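Dye-decolorizing peroxidase (Irpex lacteus, PDB 7D8M) binds heme b and probably works as a peroxidase of the dye-decolorizing (DyP) family, using peroxide to oxidise its substrates. Local coordinates at residues F291-P296 and H312-N317; C307-H312 and P392-G397; P318-G323 and F388-S393. One frame throughout, in Å; residues are numbered along the deposited sequence.

Contact 1. Residues F291-P296 and H312-N317. With HEM (protoporphyrin IX containing Fe), chain B.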
loop_
_atom_site.group_PDB
_atom_site.type_symbol
_atom_site.label_atom_id
_atom_site.label_comp_id
_atom_site.label_asym_id
_atom_site.label_seq_id
_atom_site.Cartn_x
_atom_site.Cartn_y
_atom_site.Cartn_z
ATOM N N PHE A 291 -8.496 6.335 -17.680
ATOM C CA PHE A 291 -7.602 7.373 -18.174
ATOM C C PHE A 291 -6.200 6.797 -18.277
ATOM O O PHE A 291 -5.856 5.824 -17.595
ATOM C CB PHE A 291 -7.606 8.610 -17.268
ATOM C CG PHE A 291 -7.099 8.344 -15.868
ATOM C CD1 PHE A 291 -5.770 8.575 -15.541
ATOM C CD2 PHE A 291 -7.958 7.878 -14.876
ATOM C CE1 PHE A 291 -5.309 8.332 -14.246
ATOM C CE2 PHE A 291 -7.511 7.645 -13.587
ATOM C CZ PHE A 291 -6.187 7.869 -13.268
ATOM N N ASN A 292 -5.384 7.421 -19.140
ATOM C CA ASN A 292 -3.998 6.991 -19.293
ATOM C C ASN A 292 -3.065 8.167 -19.568
ATOM O O ASN A 292 -1.931 7.955 -20.023
ATOM C CB ASN A 292 -3.870 5.927 -20.404
ATOM C CG ASN A 292 -4.301 6.440 -21.775
ATOM O OD1 ASN A 292 -4.441 7.640 -21.997
ATOM N ND2 ASN A 292 -4.502 5.519 -22.704
ATOM N N TYR A 293 -3.535 9.395 -19.316
ATOM C CA TYR A 293 -2.811 10.651 -19.479
ATOM C C TYR A 293 -2.683 11.078 -20.937
ATOM O O TYR A 293 -2.211 12.186 -21.197
ATOM C CB TYR A 293 -1.434 10.591 -18.809
ATOM C CG TYR A 293 -1.555 10.198 -17.349
ATOM C CD1 TYR A 293 -2.222 11.020 -16.453
ATOM C CD2 TYR A 293 -1.041 8.993 -16.880
ATOM C CE1 TYR A 293 -2.368 10.660 -15.112
ATOM C CE2 TYR A 293 -1.175 8.621 -15.535
ATOM C CZ TYR A 293 -1.836 9.470 -14.661
ATOM O OH TYR A 293 -1.983 9.140 -13.330
ATOM N N SER A 294 -3.111 10.244 -21.887
ATOM C CA SER A 294 -3.119 10.665 -23.288
ATOM C C SER A 294 -4.382 11.462 -23.602
ATOM O O SER A 294 -5.436 11.260 -22.995
ATOM C CB SER A 294 -3.027 9.458 -24.224
ATOM O OG SER A 294 -1.766 8.826 -24.123
ATOM N N HIS A 295 -4.262 12.383 -24.564
ATOM C CA HIS A 295 -5.359 13.252 -24.975
ATOM C C HIS A 295 -5.111 13.683 -26.413
ATOM O O HIS A 295 -3.955 13.954 -26.774
ATOM C CB HIS A 295 -5.486 14.495 -24.084
ATOM C CG HIS A 295 -5.825 14.190 -22.655
ATOM N ND1 HIS A 295 -7.111 13.935 -22.229
ATOM C CD2 HIS A 295 -5.039 14.090 -21.557
ATOM C CE1 HIS A 295 -7.101 13.684 -20.931
ATOM N NE2 HIS A 295 -5.857 13.779 -20.498
ATOM N N PRO A 296 -6.152 13.755 -27.243
ATOM C CA PRO A 296 -5.987 14.327 -28.589
ATOM C C PRO A 296 -5.287 15.675 -28.518
ATOM O O PRO A 296 -5.617 16.519 -27.683
ATOM C CB PRO A 296 -7.429 14.463 -29.099
ATOM C CG PRO A 296 -8.313 14.320 -27.865
ATOM C CD PRO A 296 -7.554 13.404 -26.954
ATOM N N HIS A 312 1.346 12.051 -7.529
ATOM C CA HIS A 312 1.565 10.809 -6.806
ATOM C C HIS A 312 1.185 9.593 -7.642
ATOM O O HIS A 312 2.008 8.697 -7.857
ATOM C CB HIS A 312 0.766 10.830 -5.507
ATOM C CG HIS A 312 0.899 9.572 -4.714
ATOM N ND1 HIS A 312 2.118 8.963 -4.496
ATOM C CD2 HIS A 312 -0.026 8.799 -4.100
ATOM C CE1 HIS A 312 1.940 7.875 -3.767
ATOM N NE2 HIS A 312 0.650 7.754 -3.517
ATOM N N ILE A 313 -0.057 9.553 -8.145
ATOM C CA ILE A 313 -0.511 8.358 -8.858
ATOM C C ILE A 313 0.215 8.200 -10.185
ATOM O O ILE A 313 0.353 7.080 -10.688
ATOM C CB ILE A 313 -2.041 8.361 -9.060
ATOM C CG1 ILE A 313 -2.487 9.454 -10.039
ATOM C CG2 ILE A 313 -2.770 8.457 -7.717
ATOM C CD1 ILE A 313 -3.905 9.265 -10.530
ATOM N N ARG A 314 0.688 9.303 -10.781
ATOM C CA ARG A 314 1.421 9.206 -12.035
ATOM C C ARG A 314 2.881 8.799 -11.808
ATOM O O ARG A 314 3.506 8.212 -12.700
ATOM C CB ARG A 314 1.319 10.539 -12.796
ATOM C CG ARG A 314 1.843 10.485 -14.240
ATOM C CD ARG A 314 1.601 11.799 -15.028
ATOM N NE ARG A 314 1.959 11.646 -16.442
ATOM C CZ ARG A 314 1.482 12.401 -17.430
ATOM N NH1 ARG A 314 0.620 13.381 -17.177
ATOM N NH2 ARG A 314 1.865 12.173 -18.678
ATOM N N LYS A 315 3.438 9.099 -10.629
ATOM C CA LYS A 315 4.757 8.585 -10.272
ATOM C C LYS A 315 4.707 7.079 -9.999
ATOM O O LYS A 315 5.557 6.321 -10.481
ATOM C CB LYS A 315 5.291 9.334 -9.049
ATOM C CG LYS A 315 5.956 10.677 -9.354
ATOM C CD LYS A 315 7.430 10.489 -9.742
ATOM C CE LYS A 315 8.330 11.535 -9.083
ATOM N NZ LYS A 315 9.756 11.374 -9.507
ATOM N N THR A 316 3.714 6.625 -9.233
ATOM C CA THR A 316 3.688 5.227 -8.792
ATOM C C THR A 316 3.045 4.286 -9.800
ATOM O O THR A 316 3.224 3.067 -9.691
ATOM C CB THR A 316 2.939 5.086 -7.469
ATOM O OG1 THR A 316 1.593 5.559 -7.635
ATOM C CG2 THR A 316 3.640 5.873 -6.377
ATOM N N ASN A 317 2.286 4.816 -10.756
ATOM C CA ASN A 317 1.769 4.034 -11.880
ATOM C C ASN A 317 1.858 4.925 -13.104
ATOM O O ASN A 317 0.891 5.606 -13.474
ATOM C CB ASN A 317 0.335 3.557 -11.632
ATOM C CG ASN A 317 -0.242 2.779 -12.819
ATOM O OD1 ASN A 317 0.447 2.537 -13.815
ATOM N ND2 ASN A 317 -1.512 2.381 -12.709
HETATM C CHA HEM B . -2.764 5.775 -5.156
HETATM C CHB HEM B . -2.642 8.226 -0.972
HETATM C CHC HEM B . 1.408 5.842 0.267
HETATM C CHD HEM B . 1.548 3.776 -4.119
HETATM C C1A HEM B . -3.103 6.630 -4.131
HETATM C C2A HEM B . -4.299 7.449 -4.060
HETATM C C3A HEM B . -4.266 8.115 -2.891
HETATM C C4A HEM B . -3.054 7.740 -2.194
HETATM C CMA HEM B . -5.301 9.113 -2.341
HETATM C CAA HEM B . -5.399 7.504 -5.153
HETATM C CBA HEM B . -6.456 6.431 -4.895
HETATM C CGA HEM B . -6.258 5.226 -5.794
HETATM O O1A HEM B . -5.857 5.406 -6.968
HETATM O O2A HEM B . -6.529 4.078 -5.344
HETATM C C1B HEM B . -1.558 7.762 -0.268
HETATM C C2B HEM B . -1.228 8.137 1.088
HETATM C C3B HEM B . -0.100 7.483 1.424
HETATM C C4B HEM B . 0.302 6.668 0.300
HETATM C CMB HEM B . -2.060 9.153 1.924
HETATM C CAB HEM B . 0.684 7.489 2.760
HETATM C CBB HEM B . 0.154 7.879 3.925
HETATM C C1C HEM B . 1.852 5.124 -0.831
HETATM C C2C HEM B . 3.105 4.396 -0.945
HETATM C C3C HEM B . 3.139 3.817 -2.162
HETATM C C4C HEM B . 1.918 4.184 -2.856
HETATM C CMC HEM B . 4.152 4.319 0.193
HETATM C CAC HEM B . 4.242 2.945 -2.818
HETATM C CBC HEM B . 5.533 2.996 -2.448
HETATM C C1D HEM B . 0.339 4.039 -4.726
HETATM C C2D HEM B . -0.192 3.410 -5.926
HETATM C C3D HEM B . -1.372 3.965 -6.210
HETATM C C4D HEM B . -1.644 4.970 -5.199
HETATM C CMD HEM B . 0.475 2.302 -6.757
HETATM C CAD HEM B . -2.277 3.607 -7.405
HETATM C CBD HEM B . -1.866 4.475 -8.599
HETATM C CGD HEM B . -2.638 4.111 -9.849
HETATM O O1D HEM B . -3.030 5.043 -10.598
HETATM O O2D HEM B . -2.875 2.895 -10.098
HETATM N NA HEM B . -2.368 6.840 -2.986
HETATM N NB HEM B . -0.606 6.861 -0.726
HETATM N NC HEM B . 1.167 4.977 -2.014
HETATM N ND HEM B . -0.583 4.977 -4.295
HETATM FE FE HEM B . -0.499 6.041 -2.551
HETATM O O HOH W 1 -1.617 6.452 -12.653
#
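Tyr293 and Arg314 mark the nearest approach of the two backbones, their CA atoms 8.7 Å apart, so side chains must bridge the gap between the irregular segment 291-296 and the short helix 312-316. Tyr293 sits in a left-handed backbone conformation just after Asn292, whose OD1 accepts from Ser294 N in an Asx turn. The Tyr293 ring is sandwiched. Over the centre of one face lies Arg314 CD, 4.0 Å from the ring centroid in a CH-pi contact; Phe291 CD1 lies over the other face, toward the rim. The Arg314 chain leaves with CG anti to the backbone N (chi1 -170°) and stays extended to NE, which slides it along the phenol in the opposite sense until the guanidinium stacks on the CB-CG end. The two planes are 13° apart, and the cation-pi contact is off-centre, Arg314 CZ being 4.3 Å from the centroid of the Tyr293 ring. Asp320 pairs with the charged tip.

At the other end of the ring, Tyr293 OH presses on Ile313 CG1 at 3.3 Å, and Ile313 CD1 also meets Phe291 CZ. A water 2.8 Å from Tyr293 OH also bonds to Asn317 O, joining the phenol to the helix's C-terminal end.

The helix's far side belongs to the heme. His312 NE2 is the axial ligand of the iron, at 2.3 Å, and Asn317 ND2 gives an almost straight bond (172°) to propionate atom O2D. Thr316 OG1, held by His312 O, lies against pyrrole D. This is the proximal side of a DyP peroxidase, with the loop that follows helix 279-283 packed behind the ligand helix, opposite the porphyrin, and helix 319-323 next along the chain, its Arg319 bonded to Phe291 O.

Contact 2. Residues C307-H312 and P392-G397. With HEM (protoporphyrin IX containing Fe), chain B.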
loop_
_atom_site.group_PDB
_atom_site.type_symbol
_atom_site.label_atom_id
_atom_site.label_comp_id
_atom_site.label_asym_id
_atom_site.label_seq_id
_atom_site.Cartn_x
_atom_site.Cartn_y
_atom_site.Cartn_z
ATOM N N CYS A 307 -2.274 16.791 -15.769
ATOM C CA CYS A 307 -1.699 16.067 -14.625
ATOM C C CYS A 307 -0.186 16.226 -14.604
ATOM O O CYS A 307 0.485 15.875 -15.582
ATOM C CB CYS A 307 -2.045 14.577 -14.660
ATOM S SG CYS A 307 -1.516 13.675 -13.137
ATOM N N PRO A 308 0.390 16.746 -13.523
ATOM C CA PRO A 308 1.846 16.911 -13.483
ATOM C C PRO A 308 2.524 15.558 -13.604
ATOM O O PRO A 308 1.992 14.535 -13.173
ATOM C CB PRO A 308 2.103 17.554 -12.115
ATOM C CG PRO A 308 0.760 18.036 -11.635
ATOM C CD PRO A 308 -0.254 17.135 -12.262
ATOM N N PHE A 309 3.696 15.555 -14.243
ATOM C CA PHE A 309 4.468 14.327 -14.362
ATOM C C PHE A 309 4.813 13.753 -13.001
ATOM O O PHE A 309 5.116 12.560 -12.896
ATOM C CB PHE A 309 5.751 14.600 -15.154
ATOM C CG PHE A 309 5.508 14.946 -16.596
ATOM C CD1 PHE A 309 4.460 14.366 -17.296
ATOM C CD2 PHE A 309 6.334 15.849 -17.256
ATOM C CE1 PHE A 309 4.235 14.676 -18.628
ATOM C CE2 PHE A 309 6.120 16.162 -18.588
ATOM C CZ PHE A 309 5.069 15.583 -19.273
ATOM N N THR A 310 4.769 14.582 -11.962
ATOM C CA THR A 310 5.169 14.218 -10.617
ATOM C C THR A 310 3.995 13.945 -9.685
ATOM O O THR A 310 4.221 13.746 -8.490
ATOM C CB THR A 310 6.024 15.337 -10.034
ATOM O OG1 THR A 310 5.299 16.562 -10.153
ATOM C CG2 THR A 310 7.320 15.464 -10.810
ATOM N N ALA A 311 2.755 13.983 -10.175
ATOM C CA ALA A 311 1.623 13.622 -9.328
ATOM C C ALA A 311 1.815 12.229 -8.766
ATOM O O ALA A 311 2.325 11.332 -9.438
ATOM C CB ALA A 311 0.306 13.650 -10.098
ATOM N N HIS A 312 1.346 12.051 -7.529
ATOM C CA HIS A 312 1.565 10.809 -6.806
ATOM C C HIS A 312 1.185 9.593 -7.642
ATOM O O HIS A 312 2.008 8.697 -7.857
ATOM C CB HIS A 312 0.766 10.830 -5.507
ATOM C CG HIS A 312 0.899 9.572 -4.714
ATOM N ND1 HIS A 312 2.118 8.963 -4.496
ATOM C CD2 HIS A 312 -0.026 8.799 -4.100
ATOM C CE1 HIS A 312 1.940 7.875 -3.767
ATOM N NE2 HIS A 312 0.650 7.754 -3.517
ATOM N N PRO A 392 13.717 17.254 -22.461
ATOM C CA PRO A 392 15.010 17.246 -21.747
ATOM C C PRO A 392 15.184 18.375 -20.745
ATOM O O PRO A 392 15.949 18.219 -19.786
ATOM C CB PRO A 392 16.046 17.352 -22.877
ATOM C CG PRO A 392 15.322 17.012 -24.125
ATOM C CD PRO A 392 13.883 17.359 -23.922
ATOM N N SER A 393 14.511 19.507 -20.927
ATOM C CA SER A 393 14.632 20.612 -19.983
ATOM C C SER A 393 13.536 20.617 -18.927
ATOM O O SER A 393 13.566 21.459 -18.022
ATOM C CB SER A 393 14.628 21.949 -20.738
ATOM O OG SER A 393 13.302 22.307 -21.101
ATOM N N ILE A 394 12.569 19.710 -19.026
ATOM C CA ILE A 394 11.423 19.695 -18.122
ATOM C C ILE A 394 11.877 19.122 -16.782
ATOM O O ILE A 394 12.259 17.955 -16.695
ATOM C CB ILE A 394 10.257 18.894 -18.709
ATOM C CG1 ILE A 394 9.711 19.601 -19.958
ATOM C CG2 ILE A 394 9.154 18.711 -17.668
ATOM C CD1 ILE A 394 8.685 18.767 -20.714
ATOM N N GLN A 395 11.859 19.958 -15.747
ATOM C CA GLN A 395 12.249 19.550 -14.410
ATOM C C GLN A 395 11.135 18.738 -13.760
ATOM O O GLN A 395 9.946 18.957 -14.007
ATOM C CB GLN A 395 12.576 20.777 -13.557
ATOM C CG GLN A 395 13.803 21.576 -14.020
ATOM C CD GLN A 395 13.894 22.955 -13.358
ATOM O OE1 GLN A 395 13.170 23.894 -13.728
ATOM N NE2 GLN A 395 14.785 23.082 -12.380
ATOM N N LEU A 396 11.529 17.790 -12.916
ATOM C CA LEU A 396 10.569 16.840 -12.367
ATOM C C LEU A 396 10.575 16.910 -10.850
ATOM O O LEU A 396 9.715 17.575 -10.259
ATOM C CB LEU A 396 10.888 15.431 -12.876
ATOM C CG LEU A 396 10.961 15.352 -14.405
ATOM C CD1 LEU A 396 11.805 14.185 -14.891
ATOM C CD2 LEU A 396 9.573 15.317 -15.039
ATOM N N GLY A 397 11.552 16.261 -10.209
ATOM C CA GLY A 397 11.625 16.268 -8.763
ATOM C C GLY A 397 10.911 15.077 -8.147
ATOM O O GLY A 397 10.601 14.082 -8.812
HETATM C CHA HEM B . -2.764 5.775 -5.156
HETATM C CHB HEM B . -2.642 8.226 -0.972
HETATM C CHC HEM B . 1.408 5.842 0.267
HETATM C CHD HEM B . 1.548 3.776 -4.119
HETATM C C1A HEM B . -3.103 6.630 -4.131
HETATM C C2A HEM B . -4.299 7.449 -4.060
HETATM C C3A HEM B . -4.266 8.115 -2.891
HETATM C C4A HEM B . -3.054 7.740 -2.194
HETATM C CMA HEM B . -5.301 9.113 -2.341
HETATM C CAA HEM B . -5.399 7.504 -5.153
HETATM C CBA HEM B . -6.456 6.431 -4.895
HETATM C CGA HEM B . -6.258 5.226 -5.794
HETATM O O1A HEM B . -5.857 5.406 -6.968
HETATM O O2A HEM B . -6.529 4.078 -5.344
HETATM C C1B HEM B . -1.558 7.762 -0.268
HETATM C C2B HEM B . -1.228 8.137 1.088
HETATM C C3B HEM B . -0.100 7.483 1.424
HETATM C C4B HEM B . 0.302 6.668 0.300
HETATM C CMB HEM B . -2.060 9.153 1.924
HETATM C CAB HEM B . 0.684 7.489 2.760
HETATM C CBB HEM B . 0.154 7.879 3.925
HETATM C C1C HEM B . 1.852 5.124 -0.831
HETATM C C2C HEM B . 3.105 4.396 -0.945
HETATM C C3C HEM B . 3.139 3.817 -2.162
HETATM C C4C HEM B . 1.918 4.184 -2.856
HETATM C CMC HEM B . 4.152 4.319 0.193
HETATM C CAC HEM B . 4.242 2.945 -2.818
HETATM C CBC HEM B . 5.533 2.996 -2.448
HETATM C C1D HEM B . 0.339 4.039 -4.726
HETATM C C2D HEM B . -0.192 3.410 -5.926
HETATM C C3D HEM B . -1.372 3.965 -6.210
HETATM C C4D HEM B . -1.644 4.970 -5.199
HETATM C CMD HEM B . 0.475 2.302 -6.757
HETATM C CAD HEM B . -2.277 3.607 -7.405
HETATM C CBD HEM B . -1.866 4.475 -8.599
HETATM C CGD HEM B . -2.638 4.111 -9.849
HETATM O O1D HEM B . -3.030 5.043 -10.598
HETATM O O2D HEM B . -2.875 2.895 -10.098
HETATM N NA HEM B . -2.368 6.840 -2.986
HETATM N NB HEM B . -0.606 6.861 -0.726
HETATM N NC HEM B . 1.167 4.977 -2.014
HETATM N ND HEM B . -0.583 4.977 -4.295
HETATM FE FE HEM B . -0.499 6.041 -2.551
#
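Phe309 reaches from the turn before the proximal helix to Ile394 and Leu396, in the loop that leads to strand 409-411. Taken outward from the backbone, Phe309 CB meets Leu396 CD2 at 3.9 Å. CG lies anti to the carbonyl carbon (chi1 -67°), which swings the ring toward segment 392-397. One ring edge then does the touching: Phe309 CD2 lies 4.0 Å from both Leu396 CD2 and Ile394 CG2, and Phe309 CE2 is 4.1 Å from Ile394 CG2. The isoleucine methyl sits near the ring plane, against the edge, while the leucine methyl approaches obliquely. On the other edge CE1 packs against Lys390 and Arg314, outside the two segments.

Thr310 makes the tightest approach. Thr310 CG2 comes 3.2 Å from Leu396 O and is also near Gly397 O, so this methyl rests on backbone carbonyls rather than on the leucine chain; Leu396 CB is 4.1 Å from Thr310 CG2. The hydroxyl OG1 points elsewhere and bonds to Phe411 O. No hydrogen bond joins the two segments directly. At phi 93° and psi -163° any side chain at Gly397 would collide with the carbonyl oxygen of the residue before it.

The type I turn from Pro308 to Ala311, closed by Ala311 N to Pro308 O at 3.1 Å, delivers the chain to helix 312-316, with Ala311 at its N-cap position and the iron ligand His312 next. Across from it, the 392-397 loop is tied to strand 409-411 through Leu396 and Phe411, and it continues to Asp399, which accepts from His312 ND1.

Contact 3. Residues P318-G323 and F388-S393; sequences PRDLEG and FSKGPS. With HEM (protoporphyrin IX containing Fe), chain B.
Lys390 NZ donates to Asp320 OD2 at 2.6 Å in a short salt bridge that joins helix 319-323 to the loop after helix 373-381. The two side chains come from opposite directions, and NZ reaches the carboxylate oxygen nearly along its C-O axis. A bend at chi2 (-51°) brings the otherwise extended lysine chain round to this point. Beside the pair, Leu321 spreads its two methyls: CD1 lies over one face of the Phe388 ring, 4.2 Å from its centroid, and CD2 touches Ser389 OG at 3.3 Å.

The next shell fixes the charged atoms. Asp320 OD2 also takes a salt bridge from Arg314 NH2, so two cations converge on one oxygen, while Lys390 NZ gives a further bond to Leu300 O. Replacing Lys390 with a methionine would probably leave Asp320 with Arg314 as its remaining cation in this cluster, and Leu300 O without this donor.

One residue before Asp320, the extended Arg319 points to the heme instead. Arg319 NH2 donates to propionate O1D at 3.0 Å, with the carboxylate carbon lying in the guanidinium plane; NH2 also bonds to Asn289 OD1, which helps fix the turn of the guanidinium. Two positive neighbours would probably favour the ionised form of Asp320. The salt bridge ties the helix that offers Arg319 to the propionate to the 388-393 loop.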
loop_
_atom_site.group_PDB
_atom_site.type_symbol
_atom_site.label_atom_id
_atom_site.label_comp_id
_atom_site.label_asym_id
_atom_site.label_seq_id
_atom_site.Cartn_x
_atom_site.Cartn_y
_atom_site.Cartn_z
ATOM N N PRO A 318 3.024 4.974 -13.744
ATOM C CA PRO A 318 3.202 5.780 -14.968
ATOM C C PRO A 318 2.539 5.098 -16.162
ATOM O O PRO A 318 3.177 4.482 -17.019
ATOM C CB PRO A 318 4.726 5.860 -15.098
ATOM C CG PRO A 318 5.235 4.629 -14.431
ATOM C CD PRO A 318 4.255 4.266 -13.354
ATOM N N ARG A 319 1.206 5.211 -16.201
ATOM C CA ARG A 319 0.421 4.528 -17.224
ATOM C C ARG A 319 0.877 4.897 -18.630
ATOM O O ARG A 319 0.817 4.061 -19.538
ATOM C CB ARG A 319 -1.068 4.861 -17.061
ATOM C CG ARG A 319 -1.638 4.582 -15.685
ATOM C CD ARG A 319 -3.028 5.171 -15.530
ATOM N NE ARG A 319 -3.534 4.954 -14.177
ATOM C CZ ARG A 319 -4.817 4.806 -13.863
ATOM N NH1 ARG A 319 -5.746 4.861 -14.811
ATOM N NH2 ARG A 319 -5.168 4.610 -12.595
ATOM N N ASP A 320 1.338 6.135 -18.830
ATOM C CA ASP A 320 1.678 6.573 -20.180
ATOM C C ASP A 320 2.985 5.943 -20.653
ATOM O O ASP A 320 3.107 5.555 -21.819
ATOM C CB ASP A 320 1.744 8.103 -20.239
ATOM C CG ASP A 320 2.747 8.691 -19.267
ATOM O OD1 ASP A 320 3.005 8.075 -18.199
ATOM O OD2 ASP A 320 3.275 9.786 -19.563
ATOM N N LEU A 321 3.966 5.813 -19.759
ATOM C CA LEU A 321 5.212 5.148 -20.127
ATOM C C LEU A 321 4.961 3.693 -20.500
ATOM O O LEU A 321 5.455 3.209 -21.526
ATOM C CB LEU A 321 6.221 5.240 -18.983
ATOM C CG LEU A 321 6.641 6.598 -18.423
ATOM C CD1 LEU A 321 7.975 6.442 -17.733
ATOM C CD2 LEU A 321 6.708 7.710 -19.492
ATOM N N GLU A 322 4.183 2.981 -19.674
ATOM C CA GLU A 322 3.854 1.586 -19.966
ATOM C C GLU A 322 3.028 1.486 -21.238
ATOM O O GLU A 322 3.271 0.610 -22.077
ATOM C CB GLU A 322 3.102 0.960 -18.788
ATOM C CG GLU A 322 2.793 -0.549 -18.945
ATOM C CD GLU A 322 2.047 -1.156 -17.754
ATOM O OE1 GLU A 322 1.996 -0.533 -16.670
ATOM O OE2 GLU A 322 1.511 -2.275 -17.901
ATOM N N GLY A 323 2.062 2.395 -21.404
ATOM C CA GLY A 323 1.196 2.342 -22.561
ATOM C C GLY A 323 1.940 2.603 -23.850
ATOM O O GLY A 323 1.525 2.133 -24.911
ATOM N N PHE A 388 11.342 9.377 -16.880
ATOM C CA PHE A 388 12.130 9.585 -18.081
ATOM C C PHE A 388 11.203 9.654 -19.293
ATOM O O PHE A 388 9.999 9.365 -19.208
ATOM C CB PHE A 388 13.164 8.468 -18.248
ATOM C CG PHE A 388 12.557 7.113 -18.512
ATOM C CD1 PHE A 388 12.357 6.669 -19.811
ATOM C CD2 PHE A 388 12.179 6.293 -17.463
ATOM C CE1 PHE A 388 11.796 5.440 -20.064
ATOM C CE2 PHE A 388 11.609 5.047 -17.707
ATOM C CZ PHE A 388 11.420 4.620 -19.005
ATOM N N SER A 389 11.787 10.040 -20.434
ATOM C CA SER A 389 11.182 10.208 -21.762
ATOM C C SER A 389 10.486 11.552 -21.928
ATOM O O SER A 389 9.853 11.770 -22.974
ATOM C CB SER A 389 10.169 9.111 -22.134
ATOM O OG SER A 389 8.970 9.237 -21.386
ATOM N N LYS A 390 10.554 12.451 -20.951
ATOM C CA LYS A 390 9.915 13.745 -21.113
ATOM C C LYS A 390 10.905 14.720 -21.751
ATOM O O LYS A 390 12.061 14.379 -22.020
ATOM C CB LYS A 390 9.385 14.251 -19.770
ATOM C CG LYS A 390 8.545 13.216 -19.015
ATOM C CD LYS A 390 7.457 12.647 -19.924
ATOM C CE LYS A 390 6.431 11.857 -19.142
ATOM N NZ LYS A 390 5.318 11.370 -19.991
ATOM N N GLY A 391 10.450 15.947 -22.003
ATOM C CA GLY A 391 11.302 16.957 -22.589
ATOM C C GLY A 391 12.564 17.169 -21.779
ATOM O O GLY A 391 12.518 17.281 -20.550
ATOM N N PRO A 392 13.717 17.254 -22.461
ATOM C CA PRO A 392 15.010 17.246 -21.747
ATOM C C PRO A 392 15.184 18.375 -20.745
ATOM O O PRO A 392 15.949 18.219 -19.786
ATOM C CB PRO A 392 16.046 17.352 -22.877
ATOM C CG PRO A 392 15.322 17.012 -24.125
ATOM C CD PRO A 392 13.883 17.359 -23.922
ATOM N N SER A 393 14.511 19.507 -20.927
ATOM C CA SER A 393 14.632 20.612 -19.983
ATOM C C SER A 393 13.536 20.617 -18.927
ATOM O O SER A 393 13.566 21.459 -18.022
ATOM C CB SER A 393 14.628 21.949 -20.738
ATOM O OG SER A 393 13.302 22.307 -21.101
HETATM C CHA HEM B . -2.764 5.775 -5.156
HETATM C CHB HEM B . -2.642 8.226 -0.972
HETATM C CHC HEM B . 1.408 5.842 0.267
HETATM C CHD HEM B . 1.548 3.776 -4.119
HETATM C C1A HEM B . -3.103 6.630 -4.131
HETATM C C2A HEM B . -4.299 7.449 -4.060
HETATM C C3A HEM B . -4.266 8.115 -2.891
HETATM C C4A HEM B . -3.054 7.740 -2.194
HETATM C CMA HEM B . -5.301 9.113 -2.341
HETATM C CAA HEM B . -5.399 7.504 -5.153
HETATM C CBA HEM B . -6.456 6.431 -4.895
HETATM C CGA HEM B . -6.258 5.226 -5.794
HETATM O O1A HEM B . -5.857 5.406 -6.968
HETATM O O2A HEM B . -6.529 4.078 -5.344
HETATM C C1B HEM B . -1.558 7.762 -0.268
HETATM C C2B HEM B . -1.228 8.137 1.088
HETATM C C3B HEM B . -0.100 7.483 1.424
HETATM C C4B HEM B . 0.302 6.668 0.300
HETATM C CMB HEM B . -2.060 9.153 1.924
HETATM C CAB HEM B . 0.684 7.489 2.760
HETATM C CBB HEM B . 0.154 7.879 3.925
HETATM C C1C HEM B . 1.852 5.124 -0.831
HETATM C C2C HEM B . 3.105 4.396 -0.945
HETATM C C3C HEM B . 3.139 3.817 -2.162
HETATM C C4C HEM B . 1.918 4.184 -2.856
HETATM C CMC HEM B . 4.152 4.319 0.193
HETATM C CAC HEM B . 4.242 2.945 -2.818
HETATM C CBC HEM B . 5.533 2.996 -2.448
HETATM C C1D HEM B . 0.339 4.039 -4.726
HETATM C C2D HEM B . -0.192 3.410 -5.926
HETATM C C3D HEM B . -1.372 3.965 -6.210
HETATM C C4D HEM B . -1.644 4.970 -5.199
HETATM C CMD HEM B . 0.475 2.302 -6.757
HETATM C CAD HEM B . -2.277 3.607 -7.405
HETATM C CBD HEM B . -1.866 4.475 -8.599
HETATM C CGD HEM B . -2.638 4.111 -9.849
HETATM O O1D HEM B . -3.030 5.043 -10.598
HETATM O O2D HEM B . -2.875 2.895 -10.098
HETATM N NA HEM B . -2.368 6.840 -2.986
HETATM N NB HEM B . -0.606 6.861 -0.726
HETATM N NC HEM B . 1.167 4.977 -2.014
HETATM N ND HEM B . -0.583 4.977 -4.295
HETATM FE FE HEM B . -0.499 6.041 -2.551
#

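How the contacts relate
From the N terminus, contact 1 comes first: segment 291-296 and helix 312-316 close a short loop without helix or strand. Segment 307-312 lies within that loop and shares His312 with its end, so contact 2 crosses contact 1, closing a far longer excursion at 392-397. Contact 3 opens at 318, after contact 1 has closed, and its second segment overlaps that of contact 2 at Pro392 and Ser393. A shared charge cluster links contacts 1 and 3, and Lys315 NZ of contact 1 probably bonds to Gly397 O of contact 2. Together they tie the heme's proximal helix and helix 319-323 to the loop between helix 373-381 and strand 409-411.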